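Local coordinates for protein APL1 (Anopheles gambiae, PDB 3O6N) that is a leucine-rich repeat protein that probably acts with LRIM1 in a heterodimeric complex regulating complement-like immunity in the mosquito, at residues 96-101 against 120-125; 136-141 against 160-165; 148-153 against 172-177; 181-186 against 200-205. One frame throughout, in Å; residues are numbered along the deposited sequence. Where two conformers were deposited one is given.

Interaction 1: residues 96-101 against 120-125; sequences QKLYMG and TVLVLE
Two neighbouring rungs of the leucine-rich repeat solenoid meet here: strands 97-99 and 121-123 run parallel in the inner sheet, K97 beside V121, L98 beside L122 and Y99 beside V123. Four backbone hydrogen bonds zip them together, V121 N to Q96 O, L98 N to V121 O, V123 N to L98 O and M100 N to V123 O, the last of them 2.7 Å long. Q96 O also takes the amide of T120 (N to O 2.7 Å), with both donors in its carbonyl plane. On the side where L98 and L122 point, the two leucines lie next to each other, CD2 of L98 3.9 Å from CD1 of L122, and just past the strands CE of M100, bent back at chi3, rests 3.8 Å from CD2 of L124. These are the hydrophobic positions that fill the solenoid interior. The other face carries K97, Y99, V121 and V123. There the tyrosine ring, its CG anti to the carbonyl carbon (chi1 -57°), meets both valines obliquely, CD1 of Y99 3.5 Å from CG2 of V123. At the N-terminal edge one water links Q96 OE1, K97 NZ and T120 OG1, lying 2.7 Å from OG1 of T120.

Interaction 2: residues 136-141 against 160-165; sequences IFHNTP and TFQATT
H138, F137 and A163 have the largest areas buried in this contact between two successive turns on the convex side of the leucine-rich repeat solenoid. H138 lays its imidazole flat against the side-chain amide of Q162. The two planes are only 4° apart, and NE2 of Q162 sits over the middle of the ring, while CD of Q162 comes within 3.5 Å of NE2 of H138. Q162 starts from the position between its own N and carbonyl carbon (chi1 69°) and then runs extended, which carries the amide across the imidazole. The ring is also held by a hydrogen bond from NE2 of H138 to the carbonyl of D159.

F137 points inward. Its CD2 is 3.9 Å from CE1 of F161, with the ring planes nearly parallel at 12° but slid so far apart that they barely overlap. CG2 of T160 meets the F137 ring at its edge and at the same time lies over the centre of the F161 ring, so this methyl fills the step between the two aromatics. L146 touches both rings from the strand 145-147.

A163 packs its methyl against the backbone, CB 3.4 Å from O of H138. Beside it, water joins the turns: one molecule takes the N-H of F137 and donates to T160 O (2.8 Å), and another accepts from A163 N (2.9 Å), donates to T160 O and gives a weak bond to F137 O. Side chains thus meet through carbon packing and a ring-amide stack, while the polar ties are the direct bond from H138 to D159 and the waters bridging F137 N, T160 O and A163 N, and F137 O weakly.

Interaction 3: residues 148-153 against 172-177; sequences MSNNNL and LSSNRL
ND2 of N175 donates to O of M148 across the contact (3.1 Å, nearly straight at 175°) and also to O of L172 in its own loop. N151 ND2 likewise serves O of M148 in its own loop and O of L124 in the preceding one, so M148 O is gripped by two asparagine amides arriving from opposite faces of its plane. The torsion of N175 (chi1 -83°) sets CG anti to the carbonyl carbon and turns the amide toward 148-153. Its OD1 lies 2.9 Å from N of L153 and takes that N-H, although the placing of OD1 is less sure.

Three backbone bonds also cross, one of them weak. N150 N reaches O of S173 at 2.9 Å, N151 N makes the weak bond to O of S174, and R176 N donates to O of L153 (2.9 Å).

Among the apolar contacts, CE of M148, folded back at chi3, is 3.6 Å from CD2 of L172, and CB of L153 is 3.8 Å from CD2 of L177. Toward solvent, OD1 of N152 lies over one face of the R176 guanidinium, the amide plane standing at 84° to it; the angle is too poor for a hydrogen bond with NE.

N127, N151, N175 and N196 stand at matching places in successive loops, with N196 taking up O of L172 and N of L177. Such a column of inward-turned asparagines, bonding backbone groups of their own and adjacent turns, is the asparagine ladder of leucine-rich repeat proteins.

Interaction 4: residues 181-186 against 200-205; sequences DLSLIP and TLAIPI
OD1 of D181 is gripped twice by S183, which packs against A202: the hydroxyl OG of S183 donates at 2.6 Å and the backbone N at 3.0 Å. The two arrive from the same face of the carboxylate plane, the hydroxyl on the syn side and the amide on the anti side. The N-H bond closes an Asx turn at the start of the short 3-10 segment 182-184. With S183 OG set between its own N and carbonyl carbon (chi1 81°), the hydroxyl turns back to the aspartate. CB of S183 meets CB of A202 at 3.7 Å. The same methyl of A202 also touches OD1 of D181.

This is the convex side of the leucine-rich repeat solenoid, where the 3-10 turn 182-184 faces the short strand 200-202, itself paired with strand 219-221. The contact is mostly apolar. L182 points at the other segment; its CB lies 3.6 Å from O of A202, and its CD1 approaches CD1 of L201 at 4.2 Å. Both leucines also touch L210 on the concave-side strand 209-211, and so belong to the interior. The P204 ring presses on the backbone of the turn, with CB 3.5 Å from O of L182, a carbonyl that already accepts from N of I185. A water takes the N-H of L182 and lies 2.8 Å from O of A202, to which it may donate.

How the interactions relate
Each contact joins one turn of the solenoid to the next, closing a loop of 18 residues in interactions 1 to 3 and 13 in interaction 4. Interaction 1 closes first, on the inner sheet, before interaction 2 opens on the convex side, where L122 packs on F137. Interactions 2 and 3 cross along the chain, their segments alternating 136-141, 148-153, 160-165, 172-177: neighbouring turns are joined at the convex back in interaction 2 and at the loops beyond the inner strands in interaction 3. N151 also carries interaction 3 back to L124 of interaction 1. Interaction 4 opens a few residues after 172-177, and its I185 meets F161, continuing the convex packing of interaction 2.

Interaction 1: residues 96-101 against 120-125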
loop_
_atom_site.group_PDB
_atom_site.type_symbol
_atom_site.label_atom_id
_atom_site.label_comp_id
_atom_site.label_asym_id
_atom_site.label_seq_id
_atom_site.Cartn_x
_atom_site.Cartn_y
_atom_site.Cartn_z
ATOM N N GLN A 96 10.494 23.757 -4.190
ATOM C CA GLN A 96 9.263 23.117 -4.633
ATOM C C GLN A 96 9.263 21.635 -4.282
ATOM O O GLN A 96 8.219 21.057 -3.968
ATOM C CB GLN A 96 9.092 23.279 -6.146
ATOM C CG GLN A 96 8.920 24.712 -6.605
ATOM C CD GLN A 96 8.652 24.818 -8.095
ATOM O OE1 GLN A 96 7.987 23.964 -8.681
ATOM N NE2 GLN A 96 9.168 25.871 -8.714
ATOM N N LYS A 97 10.436 21.016 -4.353
ATOM C CA LYS A 97 10.558 19.595 -4.050
ATOM C C LYS A 97 11.699 19.361 -3.072
ATOM O O LYS A 97 12.839 19.741 -3.335
ATOM C CB LYS A 97 10.763 18.787 -5.331
ATOM C CG LYS A 97 9.613 18.906 -6.319
ATOM C CD LYS A 97 9.897 18.142 -7.600
ATOM C CE LYS A 97 8.738 18.264 -8.573
ATOM N NZ LYS A 97 8.426 19.689 -8.876
ATOM N N LEU A 98 11.381 18.743 -1.937
ATOM C CA LEU A 98 12.355 18.548 -0.868
ATOM C C LEU A 98 12.463 17.075 -0.506
ATOM O O LEU A 98 11.490 16.462 -0.069
ATOM C CB LEU A 98 11.968 19.362 0.369
ATOM C CG LEU A 98 12.888 19.264 1.589
ATOM C CD1 LEU A 98 14.320 19.616 1.222
ATOM C CD2 LEU A 98 12.392 20.174 2.700
ATOM N N TYR A 99 13.653 16.512 -0.682
ATOM C CA TYR A 99 13.870 15.104 -0.385
ATOM C C TYR A 99 14.819 14.954 0.794
ATOM O O TYR A 99 15.977 15.365 0.726
ATOM C CB TYR A 99 14.409 14.382 -1.618
ATOM C CG TYR A 99 13.507 14.515 -2.823
ATOM C CD1 TYR A 99 12.454 13.630 -3.026
ATOM C CD2 TYR A 99 13.696 15.531 -3.747
ATOM C CE1 TYR A 99 11.623 13.749 -4.125
ATOM C CE2 TYR A 99 12.869 15.658 -4.849
ATOM C CZ TYR A 99 11.836 14.765 -5.032
ATOM O OH TYR A 99 11.013 14.891 -6.127
ATOM N N MET A 100 14.315 14.373 1.878
ATOM C CA MET A 100 15.106 14.188 3.089
ATOM C C MET A 100 14.950 12.774 3.634
ATOM O O MET A 100 15.052 12.543 4.840
ATOM C CB MET A 100 14.719 15.225 4.152
ATOM C CG MET A 100 15.120 16.648 3.796
ATOM S SD MET A 100 14.957 17.808 5.170
ATOM C CE MET A 100 13.183 17.930 5.302
ATOM N N GLY A 101 14.707 11.830 2.733
ATOM C CA GLY A 101 14.519 10.443 3.118
ATOM C C GLY A 101 15.834 9.741 3.395
ATOM O O GLY A 101 16.907 10.260 3.080
ATOM N N THR A 120 5.616 21.277 -3.115
ATOM C CA THR A 120 4.661 20.355 -3.721
ATOM C C THR A 120 5.011 18.902 -3.413
ATOM O O THR A 120 4.129 18.044 -3.359
ATOM C CB THR A 120 4.555 20.547 -5.250
ATOM O OG1 THR A 120 5.781 20.147 -5.877
ATOM C CG2 THR A 120 4.259 22.000 -5.587
ATOM N N VAL A 121 6.299 18.626 -3.216
ATOM C CA VAL A 121 6.748 17.265 -2.926
ATOM C C VAL A 121 7.651 17.239 -1.697
ATOM O O VAL A 121 8.622 17.986 -1.625
ATOM C CB VAL A 121 7.505 16.651 -4.117
ATOM C CG1 VAL A 121 8.011 15.250 -3.763
ATOM C CG2 VAL A 121 6.614 16.606 -5.353
ATOM N N LEU A 122 7.330 16.384 -0.731
ATOM C CA LEU A 122 8.156 16.247 0.465
ATOM C C LEU A 122 8.370 14.775 0.798
ATOM O O LEU A 122 7.410 14.016 0.941
ATOM C CB LEU A 122 7.517 16.970 1.651
ATOM C CG LEU A 122 8.230 16.828 2.995
ATOM C CD1 LEU A 122 9.643 17.420 2.932
ATOM C CD2 LEU A 122 7.419 17.500 4.091
ATOM N N VAL A 123 9.631 14.374 0.916
ATOM C CA VAL A 123 9.951 12.987 1.231
ATOM C C VAL A 123 10.747 12.899 2.523
ATOM O O VAL A 123 11.840 13.452 2.637
ATOM C CB VAL A 123 10.735 12.307 0.088
ATOM C CG1 VAL A 123 11.257 10.940 0.532
ATOM C CG2 VAL A 123 9.863 12.183 -1.153
ATOM N N LEU A 124 10.176 12.200 3.494
ATOM C CA LEU A 124 10.795 11.997 4.791
ATOM C C LEU A 124 10.840 10.503 5.108
ATOM O O LEU A 124 11.001 10.111 6.262
ATOM C CB LEU A 124 10.007 12.742 5.873
ATOM C CG LEU A 124 10.090 14.269 5.833
ATOM C CD1 LEU A 124 9.007 14.897 6.697
ATOM C CD2 LEU A 124 11.470 14.720 6.279
ATOM N N GLU A 125 10.688 9.679 4.072
ATOM C CA GLU A 125 10.751 8.221 4.209
ATOM C C GLU A 125 12.019 7.764 4.933
ATOM O O GLU A 125 13.100 8.308 4.717
ATOM C CB GLU A 125 10.679 7.542 2.832
ATOM C CG GLU A 125 10.969 6.035 2.868
ATOM C CD GLU A 125 10.915 5.375 1.496
ATOM O OE1 GLU A 125 10.681 6.083 0.494
ATOM O OE2 GLU A 125 11.109 4.142 1.424
HETATM O O HOH W 1 6.397 21.767 -7.967
#

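Interaction 2: residues 136-141 against 160-165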
loop_
_atom_site.group_PDB
_atom_site.type_symbol
_atom_site.label_atom_id
_atom_site.label_comp_id
_atom_site.label_asym_id
_atom_site.label_seq_id
_atom_site.Cartn_x
_atom_site.Cartn_y
_atom_site.Cartn_z
ATOM N N ILE A 136 2.596 21.696 11.244
ATOM C CA ILE A 136 3.751 21.412 10.399
ATOM C C ILE A 136 3.495 21.707 8.915
ATOM O O ILE A 136 4.373 22.216 8.219
ATOM C CB ILE A 136 4.258 19.951 10.588
ATOM C CG1 ILE A 136 5.576 19.734 9.843
ATOM C CG2 ILE A 136 3.204 18.933 10.146
ATOM C CD1 ILE A 136 6.730 20.566 10.376
ATOM N N PHE A 137 2.290 21.407 8.440
ATOM C CA PHE A 137 1.954 21.619 7.033
ATOM C C PHE A 137 0.881 22.683 6.849
ATOM O O PHE A 137 0.216 22.721 5.815
ATOM C CB PHE A 137 1.459 20.323 6.390
ATOM C CG PHE A 137 2.423 19.178 6.499
ATOM C CD1 PHE A 137 3.753 19.332 6.148
ATOM C CD2 PHE A 137 1.992 17.942 6.955
ATOM C CE1 PHE A 137 4.637 18.273 6.247
ATOM C CE2 PHE A 137 2.868 16.879 7.056
ATOM C CZ PHE A 137 4.193 17.045 6.704
ATOM N N HIS A 138 0.701 23.538 7.849
ATOM C CA HIS A 138 -0.335 24.562 7.770
ATOM C C HIS A 138 -0.003 25.655 6.758
ATOM O O HIS A 138 -0.894 26.366 6.297
ATOM C CB HIS A 138 -0.625 25.165 9.149
ATOM C CG HIS A 138 -1.432 24.266 10.037
ATOM N ND1 HIS A 138 -1.951 24.679 11.244
ATOM C CD2 HIS A 138 -1.806 22.972 9.890
ATOM C CE1 HIS A 138 -2.612 23.679 11.804
ATOM N NE2 HIS A 138 -2.539 22.633 11.002
ATOM N N ASN A 139 1.274 25.777 6.406
ATOM C CA ASN A 139 1.701 26.776 5.434
ATOM C C ASN A 139 2.222 26.191 4.122
ATOM O O ASN A 139 2.951 26.858 3.389
ATOM C CB ASN A 139 2.753 27.712 6.049
ATOM C CG ASN A 139 2.228 28.465 7.257
ATOM O OD1 ASN A 139 1.348 29.316 7.137
ATOM N ND2 ASN A 139 2.772 28.159 8.428
ATOM N N THR A 140 1.849 24.949 3.826
ATOM C CA THR A 140 2.245 24.322 2.569
ATOM C C THR A 140 1.018 23.845 1.792
ATOM O O THR A 140 0.828 22.648 1.599
ATOM C CB THR A 140 3.207 23.136 2.797
ATOM O OG1 THR A 140 2.558 22.136 3.594
ATOM C CG2 THR A 140 4.476 23.606 3.505
ATOM N N PRO A 141 0.192 24.794 1.330
ATOM C CA PRO A 141 -1.096 24.483 0.696
ATOM C C PRO A 141 -0.944 23.804 -0.661
ATOM O O PRO A 141 -1.902 23.203 -1.149
ATOM C CB PRO A 141 -1.735 25.866 0.528
ATOM C CG PRO A 141 -0.562 26.781 0.362
ATOM C CD PRO A 141 0.502 26.234 1.267
ATOM N N THR A 160 -3.856 17.912 10.760
ATOM C CA THR A 160 -2.575 17.825 10.053
ATOM C C THR A 160 -2.651 18.296 8.602
ATOM O O THR A 160 -1.797 19.059 8.144
ATOM C CB THR A 160 -1.977 16.405 10.127
ATOM O OG1 THR A 160 -1.739 16.066 11.498
ATOM C CG2 THR A 160 -0.660 16.335 9.361
ATOM N N PHE A 161 -3.688 17.868 7.890
ATOM C CA PHE A 161 -3.802 18.167 6.464
ATOM C C PHE A 161 -4.905 19.179 6.138
ATOM O O PHE A 161 -5.389 19.243 5.009
ATOM C CB PHE A 161 -3.981 16.863 5.676
ATOM C CG PHE A 161 -2.840 15.898 5.859
ATOM C CD1 PHE A 161 -1.584 16.188 5.350
ATOM C CD2 PHE A 161 -3.017 14.715 6.559
ATOM C CE1 PHE A 161 -0.523 15.307 5.523
ATOM C CE2 PHE A 161 -1.966 13.831 6.735
ATOM C CZ PHE A 161 -0.719 14.126 6.217
ATOM N N GLN A 162 -5.275 19.992 7.123
ATOM C CA GLN A 162 -6.312 21.005 6.928
ATOM C C GLN A 162 -6.010 21.952 5.762
ATOM O O GLN A 162 -6.915 22.348 5.019
ATOM C CB GLN A 162 -6.536 21.810 8.215
ATOM C CG GLN A 162 -5.378 22.729 8.598
ATOM C CD GLN A 162 -5.691 23.610 9.800
ATOM O OE1 GLN A 162 -6.297 23.163 10.775
ATOM N NE2 GLN A 162 -5.278 24.871 9.732
ATOM N N ALA A 163 -4.738 22.303 5.592
ATOM C CA ALA A 163 -4.346 23.260 4.562
ATOM C C ALA A 163 -3.978 22.612 3.226
ATOM O O ALA A 163 -3.991 23.277 2.188
ATOM C CB ALA A 163 -3.198 24.137 5.062
ATOM N N THR A 164 -3.662 21.320 3.251
ATOM C CA THR A 164 -3.188 20.626 2.056
ATOM C C THR A 164 -4.350 20.071 1.240
ATOM O O THR A 164 -4.509 18.862 1.095
ATOM C CB THR A 164 -2.185 19.497 2.401
ATOM O OG1 THR A 164 -2.813 18.533 3.255
ATOM C CG2 THR A 164 -0.952 20.066 3.096
ATOM N N THR A 165 -5.157 20.978 0.704
ATOM C CA THR A 165 -6.388 20.607 0.019
ATOM C C THR A 165 -6.156 20.099 -1.404
ATOM O O THR A 165 -7.108 19.817 -2.135
ATOM C CB THR A 165 -7.372 21.793 -0.000
ATOM O OG1 THR A 165 -6.721 22.930 -0.575
ATOM C CG2 THR A 165 -7.792 22.137 1.417
HETATM O O HOH W 2 0.013 20.428 9.862
HETATM O O HOH W 3 -2.216 21.369 6.680
HETATM O O HOH W 4 -4.395 23.467 -2.303
#

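Interaction 3: residues 148-153 against 172-177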
loop_
_atom_site.group_PDB
_atom_site.type_symbol
_atom_site.label_atom_id
_atom_site.label_comp_id
_atom_site.label_asym_id
_atom_site.label_seq_id
_atom_site.Cartn_x
_atom_site.Cartn_y
_atom_site.Cartn_z
ATOM N N MET A 148 6.063 9.719 4.461
ATOM C CA MET A 148 6.677 9.601 5.781
ATOM C C MET A 148 6.721 8.136 6.196
ATOM O O MET A 148 6.705 7.808 7.378
ATOM C CB MET A 148 5.934 10.447 6.814
ATOM C CG MET A 148 6.009 11.939 6.516
ATOM S SD MET A 148 5.274 12.992 7.784
ATOM C CE MET A 148 3.568 12.444 7.767
ATOM N N SER A 149 6.784 7.259 5.203
ATOM C CA SER A 149 6.854 5.826 5.463
ATOM C C SER A 149 8.150 5.485 6.203
ATOM O O SER A 149 9.109 6.266 6.195
ATOM C CB SER A 149 6.762 5.038 4.155
ATOM O OG SER A 149 7.815 5.389 3.276
ATOM N N ASN A 150 8.168 4.326 6.850
ATOM C CA ASN A 150 9.323 3.900 7.634
ATOM C C ASN A 150 9.765 4.941 8.662
ATOM O O ASN A 150 10.930 5.347 8.713
ATOM C CB ASN A 150 10.484 3.485 6.732
ATOM C CG ASN A 150 10.439 2.007 6.375
ATOM O OD1 ASN A 150 9.865 1.612 5.361
ATOM N ND2 ASN A 150 11.036 1.183 7.222
ATOM N N ASN A 151 8.814 5.386 9.473
ATOM C CA ASN A 151 9.130 6.182 10.650
ATOM C C ASN A 151 8.494 5.552 11.881
ATOM O O ASN A 151 8.135 4.378 11.858
ATOM C CB ASN A 151 8.704 7.639 10.465
ATOM C CG ASN A 151 9.707 8.433 9.646
ATOM O OD1 ASN A 151 10.674 8.974 10.185
ATOM N ND2 ASN A 151 9.489 8.495 8.338
ATOM N N ASN A 152 8.368 6.328 12.949
ATOM C CA ASN A 152 7.878 5.817 14.224
ATOM C C ASN A 152 6.603 6.540 14.665
ATOM O O ASN A 152 6.320 6.641 15.857
ATOM C CB ASN A 152 8.971 5.983 15.288
ATOM C CG ASN A 152 8.641 5.279 16.587
ATOM O OD1 ASN A 152 8.022 4.217 16.592
ATOM N ND2 ASN A 152 9.053 5.874 17.702
ATOM N N LEU A 153 5.836 7.041 13.700
ATOM C CA LEU A 153 4.664 7.867 14.009
ATOM C C LEU A 153 3.532 7.049 14.632
ATOM O O LEU A 153 3.222 5.951 14.174
ATOM C CB LEU A 153 4.159 8.585 12.751
ATOM C CG LEU A 153 5.094 9.590 12.073
ATOM C CD1 LEU A 153 4.520 10.052 10.738
ATOM C CD2 LEU A 153 5.362 10.785 12.987
ATOM N N LEU A 172 2.370 6.501 4.145
ATOM C CA LEU A 172 2.608 6.439 5.587
ATOM C C LEU A 172 2.874 5.004 6.038
ATOM O O LEU A 172 2.747 4.680 7.221
ATOM C CB LEU A 172 1.388 6.971 6.351
ATOM C CG LEU A 172 1.028 8.444 6.141
ATOM C CD1 LEU A 172 -0.323 8.766 6.772
ATOM C CD2 LEU A 172 2.118 9.337 6.708
ATOM N N SER A 173 3.248 4.149 5.090
ATOM C CA SER A 173 3.466 2.732 5.373
ATOM C C SER A 173 4.589 2.518 6.384
ATOM O O SER A 173 5.528 3.306 6.452
ATOM C CB SER A 173 3.774 1.974 4.079
ATOM O OG SER A 173 4.135 0.629 4.340
ATOM N N SER A 174 4.487 1.447 7.168
ATOM C CA SER A 174 5.505 1.126 8.165
ATOM C C SER A 174 5.760 2.253 9.164
ATOM O O SER A 174 6.861 2.812 9.233
ATOM C CB SER A 174 6.820 0.699 7.491
ATOM O OG SER A 174 6.677 -0.592 6.908
ATOM N N ASN A 175 4.728 2.587 9.927
ATOM C CA ASN A 175 4.891 3.390 11.127
ATOM C C ASN A 175 4.324 2.596 12.303
ATOM O O ASN A 175 4.400 1.369 12.313
ATOM C CB ASN A 175 4.207 4.754 10.978
ATOM C CG ASN A 175 5.081 5.770 10.254
ATOM O OD1 ASN A 175 5.932 6.418 10.865
ATOM N ND2 ASN A 175 4.882 5.906 8.947
ATOM N N ARG A 176 3.771 3.285 13.292
ATOM C CA ARG A 176 3.101 2.612 14.399
ATOM C C ARG A 176 1.757 3.284 14.629
ATOM O O ARG A 176 1.342 3.475 15.769
ATOM C CB ARG A 176 3.935 2.692 15.679
ATOM C CG ARG A 176 5.286 2.000 15.603
ATOM C CD ARG A 176 6.004 2.048 16.949
ATOM N NE ARG A 176 7.335 1.447 16.887
ATOM C CZ ARG A 176 8.157 1.335 17.927
ATOM N NH1 ARG A 176 7.788 1.785 19.118
ATOM N NH2 ARG A 176 9.349 0.773 17.777
ATOM N N LEU A 177 1.080 3.634 13.540
ATOM C CA LEU A 177 -0.099 4.494 13.625
ATOM C C LEU A 177 -1.333 3.780 14.170
ATOM O O LEU A 177 -1.718 2.719 13.682
ATOM C CB LEU A 177 -0.421 5.100 12.256
ATOM C CG LEU A 177 0.547 6.129 11.664
ATOM C CD1 LEU A 177 0.228 6.348 10.195
ATOM C CD2 LEU A 177 0.508 7.452 12.431
#

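Interaction 4: residues 181-186 against 200-205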
loop_
_atom_site.group_PDB
_atom_site.type_symbol
_atom_site.label_atom_id
_atom_site.label_comp_id
_atom_site.label_asym_id
_atom_site.label_seq_id
_atom_site.Cartn_x
_atom_site.Cartn_y
_atom_site.Cartn_z
ATOM N N ASP A 181 -7.034 9.798 10.011
ATOM C CA ASP A 181 -8.337 9.890 9.362
ATOM C C ASP A 181 -8.214 10.381 7.924
ATOM O O ASP A 181 -8.139 11.581 7.669
ATOM C CB ASP A 181 -9.268 10.813 10.153
ATOM C CG ASP A 181 -10.717 10.677 9.729
ATOM O OD1 ASP A 181 -10.970 10.121 8.639
ATOM O OD2 ASP A 181 -11.597 11.133 10.481
ATOM N N LEU A 182 -8.206 9.439 6.987
ATOM C CA LEU A 182 -8.052 9.760 5.576
ATOM C C LEU A 182 -9.292 10.430 5.003
ATOM O O LEU A 182 -9.227 11.037 3.931
ATOM C CB LEU A 182 -7.741 8.494 4.774
ATOM C CG LEU A 182 -6.468 7.741 5.158
ATOM C CD1 LEU A 182 -6.390 6.409 4.414
ATOM C CD2 LEU A 182 -5.226 8.581 4.899
ATOM N N SER A 183 -10.415 10.316 5.708
ATOM C CA SER A 183 -11.656 10.939 5.259
ATOM C C SER A 183 -11.503 12.456 5.269
ATOM O O SER A 183 -12.227 13.175 4.578
ATOM C CB SER A 183 -12.845 10.506 6.130
ATOM O OG SER A 183 -12.919 11.252 7.337
ATOM N N LEU A 184 -10.539 12.938 6.044
ATOM C CA LEU A 184 -10.300 14.376 6.142
ATOM C C LEU A 184 -9.405 14.900 5.020
ATOM O O LEU A 184 -9.012 16.068 5.028
ATOM C CB LEU A 184 -9.700 14.728 7.505
ATOM C CG LEU A 184 -10.592 14.357 8.697
ATOM C CD1 LEU A 184 -9.873 14.596 10.017
ATOM C CD2 LEU A 184 -11.915 15.117 8.647
ATOM N N ILE A 185 -9.093 14.039 4.055
ATOM C CA ILE A 185 -8.272 14.435 2.917
ATOM C C ILE A 185 -8.945 14.030 1.611
ATOM O O ILE A 185 -8.476 13.121 0.918
ATOM C CB ILE A 185 -6.870 13.787 2.985
ATOM C CG1 ILE A 185 -6.348 13.788 4.424
ATOM C CG2 ILE A 185 -5.905 14.511 2.060
ATOM C CD1 ILE A 185 -5.207 12.816 4.656
ATOM N N PRO A 186 -10.054 14.703 1.269
ATOM C CA PRO A 186 -10.889 14.350 0.114
ATOM C C PRO A 186 -10.164 14.421 -1.229
ATOM O O PRO A 186 -10.631 13.829 -2.205
ATOM C CB PRO A 186 -12.023 15.384 0.168
ATOM C CG PRO A 186 -11.471 16.513 0.971
ATOM C CD PRO A 186 -10.585 15.873 1.989
ATOM N N THR A 200 -9.627 1.122 12.402
ATOM C CA THR A 200 -10.741 1.652 11.613
ATOM C C THR A 200 -10.246 2.329 10.336
ATOM O O THR A 200 -9.255 3.058 10.361
ATOM C CB THR A 200 -11.546 2.691 12.423
ATOM O OG1 THR A 200 -12.045 2.084 13.621
ATOM C CG2 THR A 200 -12.706 3.227 11.603
ATOM N N LEU A 201 -10.939 2.104 9.221
ATOM C CA LEU A 201 -10.526 2.689 7.952
ATOM C C LEU A 201 -11.665 3.492 7.350
ATOM O O LEU A 201 -12.664 2.922 6.920
ATOM C CB LEU A 201 -10.087 1.602 6.964
ATOM C CG LEU A 201 -9.575 2.100 5.608
ATOM C CD1 LEU A 201 -8.324 2.954 5.786
ATOM C CD2 LEU A 201 -9.290 0.929 4.659
ATOM N N ALA A 202 -11.522 4.814 7.347
ATOM C CA ALA A 202 -12.443 5.669 6.611
ATOM C C ALA A 202 -11.831 5.943 5.248
ATOM O O ALA A 202 -10.725 6.468 5.148
ATOM C CB ALA A 202 -12.698 6.985 7.365
ATOM N N ILE A 203 -12.544 5.555 4.200
ATOM C CA ILE A 203 -12.060 5.718 2.835
ATOM C C ILE A 203 -12.623 6.999 2.228
ATOM O O ILE A 203 -13.841 7.184 2.179
ATOM C CB ILE A 203 -12.441 4.489 1.977
ATOM C CG1 ILE A 203 -11.802 3.226 2.566
ATOM C CG2 ILE A 203 -12.032 4.689 0.524
ATOM C CD1 ILE A 203 -12.124 1.945 1.806
ATOM N N PRO A 204 -11.735 7.902 1.777
ATOM C CA PRO A 204 -12.159 9.185 1.209
ATOM C C PRO A 204 -12.859 9.000 -0.130
ATOM O O PRO A 204 -12.806 7.920 -0.713
ATOM C CB PRO A 204 -10.841 9.950 1.037
ATOM C CG PRO A 204 -9.811 8.890 0.895
ATOM C CD PRO A 204 -10.271 7.735 1.744
ATOM N N ILE A 205 -13.498 10.061 -0.611
ATOM C CA ILE A 205 -14.464 9.965 -1.700
ATOM C C ILE A 205 -13.883 9.604 -3.062
ATOM O O ILE A 205 -14.571 8.994 -3.887
ATOM C CB ILE A 205 -15.256 11.291 -1.850
ATOM C CG1 ILE A 205 -16.391 11.128 -2.852
ATOM C CG2 ILE A 205 -14.324 12.423 -2.269
ATOM C CD1 ILE A 205 -17.644 10.551 -2.258
HETATM O O HOH W 5 -9.093 6.569 7.421
#